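Local coordinates for protein beta-D-glucoside glucohydrolase (Trichoderma reesei, PDB 4I8D) that probably hydrolyses terminal, non-reducing beta-D-glucosyl units to release beta-D-glucose in the breakdown of cellulose, at residues A[615-620]-A[667-672]; A[582-587]-A[623-628]; A[635-640]-A[650-655]; A[339-344]-A[476-481]. One frame throughout, in Å; residues are numbered along the deposited sequence. Where two conformers were deposited one is given.

Contact 1: A[615-620]-A[667-672]; sequences VATVTV and TATFNI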
loop_
_atom_site.group_PDB
_atom_site.type_symbol
_atom_site.label_atom_id
_atom_site.label_comp_id
_atom_site.label_asym_id
_atom_site.label_seq_id
_atom_site.Cartn_x
_atom_site.Cartn_y
_atom_site.Cartn_z
ATOM N N VAL A 615 -2.779 -10.248 23.931
ATOM C CA VAL A 615 -2.826 -11.471 24.740
ATOM C C VAL A 615 -1.438 -11.971 25.143
ATOM O O VAL A 615 -1.297 -12.769 26.069
ATOM C CB VAL A 615 -3.618 -12.604 24.039
ATOM C CG1 VAL A 615 -5.114 -12.299 24.054
ATOM C CG2 VAL A 615 -3.105 -12.841 22.619
ATOM N N ALA A 616 -0.419 -11.489 24.443
ATOM C CA ALA A 616 0.953 -11.883 24.718
ATOM C C ALA A 616 1.908 -10.749 24.371
ATOM O O ALA A 616 1.541 -9.819 23.646
ATOM C CB ALA A 616 1.304 -13.139 23.932
ATOM N N THR A 617 3.131 -10.830 24.889
ATOM C CA THR A 617 4.159 -9.829 24.600
ATOM C C THR A 617 5.532 -10.464 24.436
ATOM O O THR A 617 5.935 -11.311 25.236
ATOM C CB THR A 617 4.207 -8.728 25.681
ATOM O OG1 THR A 617 3.076 -7.861 25.516
ATOM C CG2 THR A 617 5.487 -7.900 25.568
ATOM N N VAL A 618 6.238 -10.044 23.389
ATOM C CA VAL A 618 7.567 -10.564 23.091
ATOM C C VAL A 618 8.581 -9.417 23.057
ATOM O O VAL A 618 8.296 -8.334 22.544
ATOM C CB VAL A 618 7.582 -11.364 21.764
ATOM C CG1 VAL A 618 8.892 -12.114 21.598
ATOM C CG2 VAL A 618 6.413 -12.336 21.708
ATOM N N THR A 619 9.769 -9.684 23.592
ATOM C CA THR A 619 10.786 -8.674 23.850
ATOM C C THR A 619 12.157 -9.165 23.395
ATOM O O THR A 619 12.494 -10.329 23.596
ATOM C CB THR A 619 10.841 -8.370 25.372
ATOM O OG1 THR A 619 9.739 -7.528 25.728
ATOM C CG2 THR A 619 12.161 -7.706 25.792
ATOM N N VAL A 620 12.946 -8.265 22.814
ATOM C CA VAL A 620 14.346 -8.530 22.490
ATOM C C VAL A 620 15.127 -7.217 22.578
ATOM O O VAL A 620 14.568 -6.141 22.342
ATOM C CB VAL A 620 14.508 -9.208 21.093
ATOM C CG1 VAL A 620 13.858 -8.384 19.984
ATOM C CG2 VAL A 620 15.972 -9.486 20.764
ATOM N N THR A 667 15.265 -1.758 23.560
ATOM C CA THR A 667 14.327 -2.877 23.645
ATOM C C THR A 667 13.198 -2.749 22.627
ATOM O O THR A 667 12.490 -1.745 22.597
ATOM C CB THR A 667 13.733 -2.982 25.070
ATOM O OG1 THR A 667 14.765 -3.364 25.980
ATOM C CG2 THR A 667 12.612 -4.012 25.150
ATOM N N ALA A 668 13.035 -3.775 21.801
ATOM C CA ALA A 668 11.913 -3.845 20.876
ATOM C C ALA A 668 10.777 -4.660 21.492
ATOM O O ALA A 668 10.994 -5.781 21.974
ATOM C CB ALA A 668 12.353 -4.452 19.554
ATOM N N THR A 669 9.572 -4.090 21.469
ATOM C CA THR A 669 8.399 -4.704 22.094
ATOM C C THR A 669 7.345 -5.105 21.058
ATOM O O THR A 669 6.828 -4.256 20.325
ATOM C CB THR A 669 7.777 -3.756 23.151
ATOM O OG1 THR A 669 8.781 -3.377 24.097
ATOM C CG2 THR A 669 6.611 -4.424 23.898
ATOM N N PHE A 670 7.026 -6.399 21.010
ATOM C CA PHE A 670 6.018 -6.904 20.071
ATOM C C PHE A 670 4.729 -7.291 20.793
ATOM O O PHE A 670 4.698 -8.257 21.561
ATOM C CB PHE A 670 6.542 -8.099 19.254
ATOM C CG PHE A 670 7.901 -7.886 18.652
ATOM C CD1 PHE A 670 8.088 -6.981 17.612
ATOM C CD2 PHE A 670 8.996 -8.604 19.114
ATOM C CE1 PHE A 670 9.345 -6.790 17.053
ATOM C CE2 PHE A 670 10.254 -8.421 18.559
ATOM C CZ PHE A 670 10.430 -7.513 17.527
ATOM N N ASN A 671 3.667 -6.535 20.539
ATOM C CA ASN A 671 2.382 -6.827 21.147
ATOM C C ASN A 671 1.538 -7.753 20.290
ATOM O O ASN A 671 1.195 -7.435 19.146
ATOM C CB ASN A 671 1.638 -5.537 21.493
ATOM C CG ASN A 671 2.326 -4.749 22.599
ATOM O OD1 ASN A 671 2.899 -5.323 23.535
ATOM N ND2 ASN A 671 2.275 -3.422 22.497
ATOM N N ILE A 672 1.222 -8.911 20.859
ATOM C CA ILE A 672 0.492 -9.950 20.153
ATOM C C ILE A 672 -0.998 -9.823 20.443
ATOM O O ILE A 672 -1.434 -10.088 21.559
ATOM C CB ILE A 672 0.969 -11.365 20.578
ATOM C CG1 ILE A 672 2.497 -11.430 20.767
ATOM C CG2 ILE A 672 0.458 -12.432 19.616
ATOM C CD1 ILE A 672 3.314 -11.222 19.509
#
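Phe670 and Val618 stand opposite each other on the buried face of an antiparallel strand pair, with Val620, Ile672, Ala616 and Ala668 on the same face. The Phe670 ring leans along the strand towards Val620, whose CG1 meets ring atom CE2 obliquely at 3.9 Å. That methyl lies between the backbone N and the carbonyl carbon of Val620 (chi1 56°), which turns it to the ring. Val618 sends CG2 the other way, across the end of Ile672, 4.0 Å from its CD1, while Ile672 CG1 lies 3.8 Å from Ala616 CB. On the other face Thr617 and Thr669 meet through their CG2 methyls at 4.0 Å, and Thr617 runs side by side with Asn671, so that Thr617 OG1 lies 3.2 Å from Asn671 OD1. The backbone ladder ends in a classic beta bulge: Ile672 O takes a nearly straight bond of 2.7 Å from Val615 N and a weak one from Ala616 N. Phe670 and Ile672 also rest on Leu636, and Val618 on Ile696, both in the facing sheet of the fibronectin type III-like sandwich. With an alanine at Phe670, Val620 and Val698 would lose the ring they pack against, and a gap would probably open between the sheets. One face is thus aliphatic and aromatic, suited to the sandwich interior, and the other carries hydroxyls and an amide, suited to water.

Contact 2: A[582-587]-A[623-628]; sequences KFNYSR and ANSGQV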
loop_
_atom_site.group_PDB
_atom_site.type_symbol
_atom_site.label_atom_id
_atom_site.label_comp_id
_atom_site.label_asym_id
_atom_site.label_seq_id
_atom_site.Cartn_x
_atom_site.Cartn_y
_atom_site.Cartn_z
ATOM N N LYS A 582 25.913 -2.414 11.943
ATOM C CA LYS A 582 25.320 -3.735 12.218
ATOM C C LYS A 582 24.762 -3.832 13.639
ATOM O O LYS A 582 25.064 -2.986 14.484
ATOM C CB LYS A 582 26.319 -4.863 11.926
ATOM C CG LYS A 582 27.617 -4.789 12.716
ATOM C CD LYS A 582 28.571 -5.904 12.316
ATOM C CE LYS A 582 29.427 -6.347 13.495
ATOM N NZ LYS A 582 30.430 -5.319 13.885
ATOM N N PHE A 583 23.954 -4.866 13.887
ATOM C CA PHE A 583 23.170 -4.985 15.128
ATOM C C PHE A 583 23.237 -6.356 15.809
ATOM O O PHE A 583 23.254 -7.393 15.144
ATOM C CB PHE A 583 21.705 -4.636 14.849
ATOM C CG PHE A 583 21.520 -3.311 14.166
ATOM C CD1 PHE A 583 21.405 -2.138 14.911
ATOM C CD2 PHE A 583 21.466 -3.232 12.778
ATOM C CE1 PHE A 583 21.240 -0.919 14.279
ATOM C CE2 PHE A 583 21.303 -2.014 12.148
ATOM C CZ PHE A 583 21.190 -0.859 12.896
ATOM N N ASN A 584 23.262 -6.347 17.139
ATOM C CA ASN A 584 23.189 -7.568 17.938
ATOM C C ASN A 584 21.862 -7.706 18.680
ATOM O O ASN A 584 21.397 -6.766 19.314
ATOM C CB ASN A 584 24.356 -7.658 18.927
ATOM C CG ASN A 584 25.676 -7.979 18.249
ATOM O OD1 ASN A 584 25.955 -7.489 17.154
ATOM N ND2 ASN A 584 26.502 -8.800 18.902
ATOM N N TYR A 585 21.276 -8.896 18.587
ATOM C CA TYR A 585 20.040 -9.265 19.273
ATOM C C TYR A 585 20.383 -10.055 20.528
ATOM O O TYR A 585 21.265 -10.908 20.497
ATOM C CB TYR A 585 19.165 -10.123 18.345
ATOM C CG TYR A 585 18.581 -9.372 17.154
ATOM C CD1 TYR A 585 19.397 -8.652 16.278
ATOM C CD2 TYR A 585 17.208 -9.392 16.904
ATOM C CE1 TYR A 585 18.860 -7.963 15.196
ATOM C CE2 TYR A 585 16.661 -8.710 15.821
ATOM C CZ TYR A 585 17.488 -7.995 14.973
ATOM O OH TYR A 585 16.945 -7.316 13.908
ATOM N N SER A 586 19.705 -9.766 21.637
ATOM C CA SER A 586 19.911 -10.529 22.876
ATOM C C SER A 586 18.718 -10.452 23.830
ATOM O O SER A 586 17.795 -9.658 23.616
ATOM C CB SER A 586 21.195 -10.083 23.581
ATOM O OG SER A 586 21.146 -8.707 23.887
ATOM N N ARG A 587 18.752 -11.293 24.870
ATOM C CA ARG A 587 17.717 -11.326 25.901
ATOM C C ARG A 587 16.300 -11.378 25.314
ATOM O O ARG A 587 15.467 -10.508 25.577
ATOM C CB ARG A 587 17.886 -10.143 26.868
ATOM C CG ARG A 587 19.006 -10.323 27.882
ATOM C CD ARG A 587 19.560 -8.994 28.381
ATOM N NE ARG A 587 20.881 -8.691 27.820
ATOM C CZ ARG A 587 21.203 -7.579 27.158
ATOM N NH1 ARG A 587 20.310 -6.616 26.959
ATOM N NH2 ARG A 587 22.438 -7.425 26.699
ATOM N N ALA A 623 21.272 -4.058 19.928
ATOM C CA ALA A 623 22.440 -3.231 20.226
ATOM C C ALA A 623 23.208 -2.909 18.959
ATOM O O ALA A 623 23.540 -3.808 18.184
ATOM C CB ALA A 623 23.347 -3.929 21.229
ATOM N N ASN A 624 23.491 -1.623 18.751
ATOM C CA ASN A 624 24.252 -1.162 17.587
ATOM C C ASN A 624 25.736 -1.520 17.728
ATOM O O ASN A 624 26.521 -0.767 18.312
ATOM C CB ASN A 624 24.044 0.346 17.383
ATOM C CG ASN A 624 24.776 0.900 16.166
ATOM O OD1 ASN A 624 25.854 0.431 15.787
ATOM N ND2 ASN A 624 24.199 1.937 15.565
ATOM N N SER A 625 26.109 -2.675 17.184
ATOM C CA SER A 625 27.474 -3.182 17.319
ATOM C C SER A 625 28.420 -2.668 16.231
ATOM O O SER A 625 29.544 -3.154 16.104
ATOM C CB SER A 625 27.490 -4.720 17.372
ATOM O OG SER A 625 27.016 -5.301 16.167
ATOM N N GLY A 626 27.969 -1.683 15.458
ATOM C CA GLY A 626 28.797 -1.096 14.406
ATOM C C GLY A 626 29.450 0.210 14.812
ATOM O O GLY A 626 29.414 0.601 15.983
ATOM N N GLN A 627 30.031 0.895 13.828
ATOM C CA GLN A 627 30.814 2.109 14.066
ATOM C C GLN A 627 30.104 3.426 13.685
ATOM O O GLN A 627 30.672 4.502 13.854
ATOM C CB GLN A 627 32.196 1.989 13.388
ATOM C CG GLN A 627 32.244 2.299 11.887
ATOM C CD GLN A 627 31.542 1.271 10.995
ATOM O OE1 GLN A 627 31.135 0.195 11.444
ATOM N NE2 GLN A 627 31.404 1.608 9.711
ATOM N N VAL A 628 28.874 3.336 13.176
ATOM C CA VAL A 628 28.060 4.521 12.847
ATOM C C VAL A 628 26.608 4.367 13.327
ATOM O O VAL A 628 26.163 3.260 13.635
ATOM C CB VAL A 628 28.076 4.866 11.329
ATOM C CG1 VAL A 628 29.453 5.329 10.876
ATOM C CG2 VAL A 628 27.586 3.695 10.489
#
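Asn584 and Ala623 form an antiparallel hydrogen-bonded pair, Asn584 N to Ala623 O and Ala623 N to Asn584 O both at 2.8 Å, and residues 624-626 form an Asx turn next to it. Within that turn Ser625 N gives Lys582 O a weak, bent bond. The lysine side chain curls over Ser625: its CG sits between the backbone N and the carbonyl carbon (chi1 58°), CG passes 3.5 Å from Ser625 OG, and NZ comes down on Ser625 O at 3.2 Å from above the carbonyl plane. On the opposite face of the pair, Phe583 lays CD1 4.0 Å from Asn624 CA. Asn624 shapes the turn itself, since OD1 accepts from Gly626 N at 3.0 Å and ND2 reaches Val628 O and, beyond the segments, Leu660 O. A leucine in its place has neither the oxygen for Gly626 N nor the NH2 group for Val628 O and Leu660 O, and the turn would probably lose its brace. The pair lies at one end of the three-stranded sheet, where 583-592 is an outer strand beside 614-624; Phe583 packs on Glu632 of strand 630-639, and its carbonyl accepts from Arg706 of strand 705-713.

Contact 3: A[635-640]-A[650-655]; sequences QLYITY and KQLRGF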
loop_
_atom_site.group_PDB
_atom_site.type_symbol
_atom_site.label_atom_id
_atom_site.label_comp_id
_atom_site.label_asym_id
_atom_site.label_seq_id
_atom_site.Cartn_x
_atom_site.Cartn_y
_atom_site.Cartn_z
ATOM N N GLN A 635 12.233 -7.871 13.646
ATOM C CA GLN A 635 10.997 -8.495 13.188
ATOM C C GLN A 635 10.634 -9.762 13.965
ATOM O O GLN A 635 11.512 -10.560 14.318
ATOM C CB GLN A 635 11.092 -8.804 11.687
ATOM C CG GLN A 635 11.330 -7.588 10.786
ATOM C CD GLN A 635 11.934 -7.968 9.435
ATOM O OE1 GLN A 635 11.519 -8.946 8.795
ATOM N NE2 GLN A 635 12.925 -7.200 8.999
ATOM N N LEU A 636 9.335 -9.943 14.214
ATOM C CA LEU A 636 8.814 -11.156 14.840
ATOM C C LEU A 636 8.071 -12.056 13.846
ATOM O O LEU A 636 7.122 -11.617 13.181
ATOM C CB LEU A 636 7.892 -10.812 16.016
ATOM C CG LEU A 636 7.041 -11.966 16.587
ATOM C CD1 LEU A 636 7.883 -13.004 17.317
ATOM C CD2 LEU A 636 5.935 -11.443 17.488
ATOM N N TYR A 637 8.494 -13.317 13.772
ATOM C CA TYR A 637 7.796 -14.326 12.984
ATOM C C TYR A 637 7.296 -15.443 13.875
ATOM O O TYR A 637 8.011 -15.928 14.765
ATOM C CB TYR A 637 8.683 -14.878 11.852
ATOM C CG TYR A 637 8.980 -13.827 10.809
ATOM C CD1 TYR A 637 8.120 -13.619 9.737
ATOM C CD2 TYR A 637 10.099 -13.022 10.920
ATOM C CE1 TYR A 637 8.373 -12.636 8.797
ATOM C CE2 TYR A 637 10.364 -12.040 9.988
ATOM C CZ TYR A 637 9.499 -11.848 8.932
ATOM O OH TYR A 637 9.776 -10.868 8.017
ATOM N N ILE A 638 6.060 -15.850 13.617
ATOM C CA ILE A 638 5.422 -16.898 14.394
ATOM C C ILE A 638 5.143 -18.162 13.575
ATOM O O ILE A 638 4.565 -18.114 12.482
ATOM C CB ILE A 638 4.134 -16.381 15.079
ATOM C CG1 ILE A 638 4.495 -15.317 16.132
ATOM C CG2 ILE A 638 3.348 -17.536 15.692
ATOM C CD1 ILE A 638 3.326 -14.757 16.925
ATOM N N THR A 639 5.580 -19.289 14.128
ATOM C CA THR A 639 5.185 -20.615 13.668
ATOM C C THR A 639 4.055 -21.132 14.564
ATOM O O THR A 639 4.180 -21.136 15.793
ATOM C CB THR A 639 6.375 -21.588 13.734
ATOM O OG1 THR A 639 7.474 -21.033 13.003
ATOM C CG2 THR A 639 6.005 -22.969 13.160
ATOM N N TYR A 640 2.959 -21.557 13.944
ATOM C CA TYR A 640 1.815 -22.106 14.662
ATOM C C TYR A 640 2.098 -23.529 15.190
ATOM O O TYR A 640 3.086 -24.142 14.784
ATOM C CB TYR A 640 0.567 -22.040 13.772
ATOM C CG TYR A 640 -0.107 -20.676 13.787
ATOM C CD1 TYR A 640 0.642 -19.505 13.676
ATOM C CD2 TYR A 640 -1.490 -20.557 13.915
ATOM C CE1 TYR A 640 0.038 -18.258 13.694
ATOM C CE2 TYR A 640 -2.106 -19.312 13.932
ATOM C CZ TYR A 640 -1.337 -18.165 13.823
ATOM O OH TYR A 640 -1.933 -16.922 13.839
ATOM N N LYS A 650 6.413 -19.612 8.687
ATOM C CA LYS A 650 6.651 -18.361 9.397
ATOM C C LYS A 650 5.619 -17.345 8.985
ATOM O O LYS A 650 5.232 -17.273 7.823
ATOM C CB LYS A 650 8.052 -17.827 9.131
ATOM C CG LYS A 650 9.089 -18.421 10.062
ATOM C CD LYS A 650 10.501 -18.136 9.603
ATOM C CE LYS A 650 11.007 -19.251 8.700
ATOM N NZ LYS A 650 12.131 -18.784 7.846
ATOM N N GLN A 651 5.160 -16.562 9.948
ATOM C CA GLN A 651 4.189 -15.538 9.664
ATOM C C GLN A 651 4.540 -14.317 10.492
ATOM O O GLN A 651 4.629 -14.409 11.724
ATOM C CB GLN A 651 2.796 -16.050 10.004
ATOM C CG GLN A 651 1.740 -15.696 8.977
ATOM C CD GLN A 651 0.462 -16.485 9.166
ATOM O OE1 GLN A 651 0.408 -17.435 9.952
ATOM N NE2 GLN A 651 -0.581 -16.091 8.452
ATOM N N LEU A 652 4.775 -13.193 9.809
ATOM C CA LEU A 652 5.121 -11.929 10.463
ATOM C C LEU A 652 3.996 -11.507 11.388
ATOM O O LEU A 652 2.837 -11.415 10.970
ATOM C CB LEU A 652 5.391 -10.824 9.430
ATOM C CG LEU A 652 5.655 -9.411 9.984
ATOM C CD1 LEU A 652 7.027 -9.324 10.642
ATOM C CD2 LEU A 652 5.508 -8.334 8.912
ATOM N N ARG A 653 4.327 -11.263 12.649
ATOM C CA ARG A 653 3.299 -10.926 13.626
ATOM C C ARG A 653 3.668 -9.699 14.478
ATOM O O ARG A 653 2.885 -9.263 15.320
ATOM C CB ARG A 653 2.966 -12.150 14.485
ATOM C CG ARG A 653 2.379 -13.334 13.714
ATOM C CD ARG A 653 0.859 -13.344 13.707
ATOM N NE ARG A 653 0.266 -12.928 12.440
ATOM C CZ ARG A 653 -0.569 -13.671 11.708
ATOM N NH1 ARG A 653 -0.942 -14.878 12.119
ATOM N NH2 ARG A 653 -1.054 -13.194 10.564
ATOM N N GLY A 654 4.857 -9.148 14.233
ATOM C CA GLY A 654 5.279 -7.898 14.844
ATOM C C GLY A 654 6.550 -7.318 14.254
ATOM O O GLY A 654 7.373 -8.037 13.686
ATOM N N PHE A 655 6.712 -6.006 14.398
ATOM C CA PHE A 655 7.928 -5.317 13.964
ATOM C C PHE A 655 8.130 -4.002 14.725
ATOM O O PHE A 655 7.178 -3.257 14.960
ATOM C CB PHE A 655 7.915 -5.058 12.445
ATOM C CG PHE A 655 6.934 -4.003 12.008
ATOM C CD1 PHE A 655 5.599 -4.326 11.789
ATOM C CD2 PHE A 655 7.346 -2.685 11.820
ATOM C CE1 PHE A 655 4.690 -3.354 11.395
ATOM C CE2 PHE A 655 6.443 -1.708 11.427
ATOM C CZ PHE A 655 5.112 -2.043 11.211
#
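Leu636 faces two residues of the neighbouring strand at once: its N bonds to Gly654 O at 2.8 Å and its O receives Arg653 N at 2.9 Å. This is a classic beta bulge, and it shifts the antiparallel register by one. Further along, Ile638 N reaches Gln651 O, while the return bond from Gln651 N to Ile638 O is weak and bent.

Apolar contacts lie on both faces. Leu652 reaches over the Tyr637 ring: with CG anti to the backbone N (chi1 175°), CD1 sits above one face, 4.2 Å from the centroid, in a CH-pi contact, while CB lies 3.5 Å from Tyr637 CE1. Lys650 adds its aliphatic stem, CG being 4.0 Å from Tyr637 CB. On the other face Ile638 crosses the stem of Arg653 at about a right angle, CD1 lying 3.6 Å from Arg653 CB.

Polar side-chain ends make up the third group. Tyr637 OH donates to Gln635 OE1 in the plane of that carbonyl, which fixes the outer end of the ring. Tyr640 OH lies at the edge of the Arg653 guanidinium, 2.8 Å from NH1, the two flat groups turned 65° apart. A hydrogen bond joins Tyr640 OH to Ser678 O. Lys650 NZ leads away to Ser702 O.

The two strands form a hairpin at the border of their sheet, with strand 692-699 on the far side of 630-639. Beyond the sheet, Leu652 and Phe655 pack on helix 135-150, and Phe655 meets Trp86 edge-to-face.

Contact 4: A[339-344]-A[476-481]; sequences ANILPL and NVIVVV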
loop_
_atom_site.group_PDB
_atom_site.type_symbol
_atom_site.label_atom_id
_atom_site.label_comp_id
_atom_site.label_asym_id
_atom_site.label_seq_id
_atom_site.Cartn_x
_atom_site.Cartn_y
_atom_site.Cartn_z
ATOM N N ALA A 339 33.005 -4.322 0.143
ATOM C CA ALA A 339 34.256 -3.565 0.328
ATOM C C ALA A 339 34.047 -2.087 0.683
ATOM O O ALA A 339 34.831 -1.218 0.275
ATOM C CB ALA A 339 35.166 -3.713 -0.892
ATOM N N ASN A 340 32.984 -1.817 1.441
ATOM C CA ASN A 340 32.654 -0.469 1.904
ATOM C C ASN A 340 32.623 0.611 0.822
ATOM O O ASN A 340 32.869 1.789 1.110
ATOM C CB ASN A 340 33.595 -0.053 3.037
ATOM C CG ASN A 340 33.288 -0.769 4.333
ATOM O OD1 ASN A 340 32.127 -0.867 4.743
ATOM N ND2 ASN A 340 34.326 -1.278 4.987
ATOM N N ILE A 341 32.319 0.209 -0.415
ATOM C CA ILE A 341 32.202 1.153 -1.527
ATOM C C ILE A 341 31.260 2.285 -1.140
ATOM O O ILE A 341 31.439 3.431 -1.534
ATOM C CB ILE A 341 31.705 0.468 -2.822
ATOM C CG1 ILE A 341 31.757 1.448 -4.003
ATOM C CG2 ILE A 341 30.304 -0.108 -2.638
ATOM C CD1 ILE A 341 31.521 0.820 -5.361
ATOM N N LEU A 342 30.266 1.932 -0.343
ATOM C CA LEU A 342 29.242 2.844 0.085
ATOM C C LEU A 342 29.292 2.854 1.620
ATOM O O LEU A 342 29.579 1.815 2.231
ATOM C CB LEU A 342 27.897 2.332 -0.437
ATOM C CG LEU A 342 26.854 3.239 -1.102
ATOM C CD1 LEU A 342 27.436 4.221 -2.110
ATOM C CD2 LEU A 342 25.789 2.370 -1.757
ATOM N N PRO A 343 29.056 4.024 2.250
ATOM C CA PRO A 343 28.770 5.323 1.634
ATOM C C PRO A 343 29.964 5.892 0.884
ATOM O O PRO A 343 31.108 5.554 1.192
ATOM C CB PRO A 343 28.458 6.221 2.834
ATOM C CG PRO A 343 29.156 5.579 3.982
ATOM C CD PRO A 343 29.051 4.108 3.723
ATOM N N LEU A 344 29.685 6.747 -0.095
ATOM C CA LEU A 344 30.726 7.479 -0.800
ATOM C C LEU A 344 31.360 8.512 0.124
ATOM O O LEU A 344 30.659 9.241 0.830
ATOM C CB LEU A 344 30.142 8.189 -2.019
ATOM C CG LEU A 344 29.302 7.364 -2.988
ATOM C CD1 LEU A 344 28.566 8.301 -3.933
ATOM C CD2 LEU A 344 30.170 6.371 -3.750
ATOM N N ASN A 476 34.146 -0.623 -10.129
ATOM C CA ASN A 476 33.335 -0.313 -8.958
ATOM C C ASN A 476 31.996 0.288 -9.341
ATOM O O ASN A 476 31.852 1.515 -9.418
ATOM C CB ASN A 476 34.101 0.616 -8.018
ATOM C CG ASN A 476 35.452 0.053 -7.628
ATOM O OD1 ASN A 476 35.541 -0.942 -6.907
ATOM N ND2 ASN A 476 36.513 0.690 -8.110
ATOM N N VAL A 477 31.025 -0.591 -9.583
ATOM C CA VAL A 477 29.709 -0.190 -10.079
ATOM C C VAL A 477 28.661 -0.177 -8.964
ATOM O O VAL A 477 28.534 -1.135 -8.201
ATOM C CB VAL A 477 29.223 -1.098 -11.236
ATOM C CG1 VAL A 477 27.909 -0.583 -11.811
ATOM C CG2 VAL A 477 30.278 -1.200 -12.331
ATOM N N ILE A 478 27.929 0.932 -8.881
ATOM C CA ILE A 478 26.758 1.036 -8.021
ATOM C C ILE A 478 25.526 1.042 -8.916
ATOM O O ILE A 478 25.395 1.898 -9.792
ATOM C CB ILE A 478 26.812 2.299 -7.122
ATOM C CG1 ILE A 478 28.022 2.211 -6.189
ATOM C CG2 ILE A 478 25.538 2.442 -6.298
ATOM C CD1 ILE A 478 28.523 3.542 -5.678
ATOM N N VAL A 479 24.638 0.073 -8.708
ATOM C CA VAL A 479 23.398 0.002 -9.474
ATOM C C VAL A 479 22.250 0.522 -8.616
ATOM O O VAL A 479 22.050 0.052 -7.498
ATOM C CB VAL A 479 23.090 -1.435 -9.959
ATOM C CG1 VAL A 479 21.797 -1.468 -10.766
ATOM C CG2 VAL A 479 24.240 -1.985 -10.792
ATOM N N VAL A 480 21.511 1.497 -9.142
ATOM C CA VAL A 480 20.355 2.051 -8.443
ATOM C C VAL A 480 19.065 1.717 -9.192
ATOM O O VAL A 480 18.928 2.020 -10.380
ATOM C CB VAL A 480 20.490 3.576 -8.205
ATOM C CG1 VAL A 480 19.218 4.144 -7.598
ATOM C CG2 VAL A 480 21.666 3.868 -7.284
ATOM N N VAL A 481 18.132 1.093 -8.475
ATOM C CA VAL A 481 16.850 0.652 -9.017
ATOM C C VAL A 481 15.700 1.452 -8.412
ATOM O O VAL A 481 15.597 1.594 -7.186
ATOM C CB VAL A 481 16.579 -0.827 -8.664
ATOM C CG1 VAL A 481 15.364 -1.352 -9.416
ATOM C CG2 VAL A 481 17.802 -1.691 -8.929
#
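Ile478 is met by three side chains of the loop 339-344, and the tight part of the contact is built round its end. CD1 of Ile478 lies 3.8 Å from Leu342 CD1 and equally 3.8 Å from Leu344 CD2, each leucine crossing the isoleucine obliquely. Both leucines and Ile478 are buried. Ile341 comes in alongside Ile478: its chain is stretched out, with CG1 anti to the backbone N (chi1 -173°) and CD1 at the far end, so that it slides past Ile478 in the opposite direction and places CD1 3.9 Å from Ile478 CG1.

Towards the start of the strand the contact thins. Here the same Ile341 CD1 touches Asn476 CB at 3.7 Å, and both residues are partly exposed. The Asn476 amide turns its oxygen to Lys499 NZ, while Ala339 and Asn340 carry the loop out to solvent. Even at the nearest pair, Ile341 and Asn476, the CA atoms are 7.7 Å apart; the two backbones never pair, and side-chain ends bridge the gap.

The loop follows an outermost strand, 333-337, of the six-stranded mixed sheet of the C-terminal domain, and its Ile341 also rests on Ala500 of strand 498-503, the immediate neighbour of 477-483. Leu344 also touches Trp520.

Across the segments the contacts are all carbon to carbon, methyls meeting methyls and methylenes. Such a contact relies on shape and burial rather than on direction, and polar demands, such as that of Leu342 O for Asn337 ND2, are met by residues to the side.

How the contacts relate
Contacts 1, 2 and 3 belong to the fibronectin type III-like sandwich. Contacts 1 and 2 share strand 614-624 and touch where Val620 packs on Tyr585, their centres about 19 Å apart. Contact 3 lies in the opposing sheet, its centre about 11 Å from that of contact 1, and the two meet in the interior, with Phe670 CB 3.8 Å from Leu636 CD2. Contact 4 is in the glycosyl hydrolase family 3 C-terminal domain; its nearest atoms are about 6 Å from contact 2 but about 24 Å from contact 1. No residue of the four contacts lines the glucose pocket. Strand 477-483 of contact 4 adjoins strand 431-438, and the pocket residue Glu442 follows that strand.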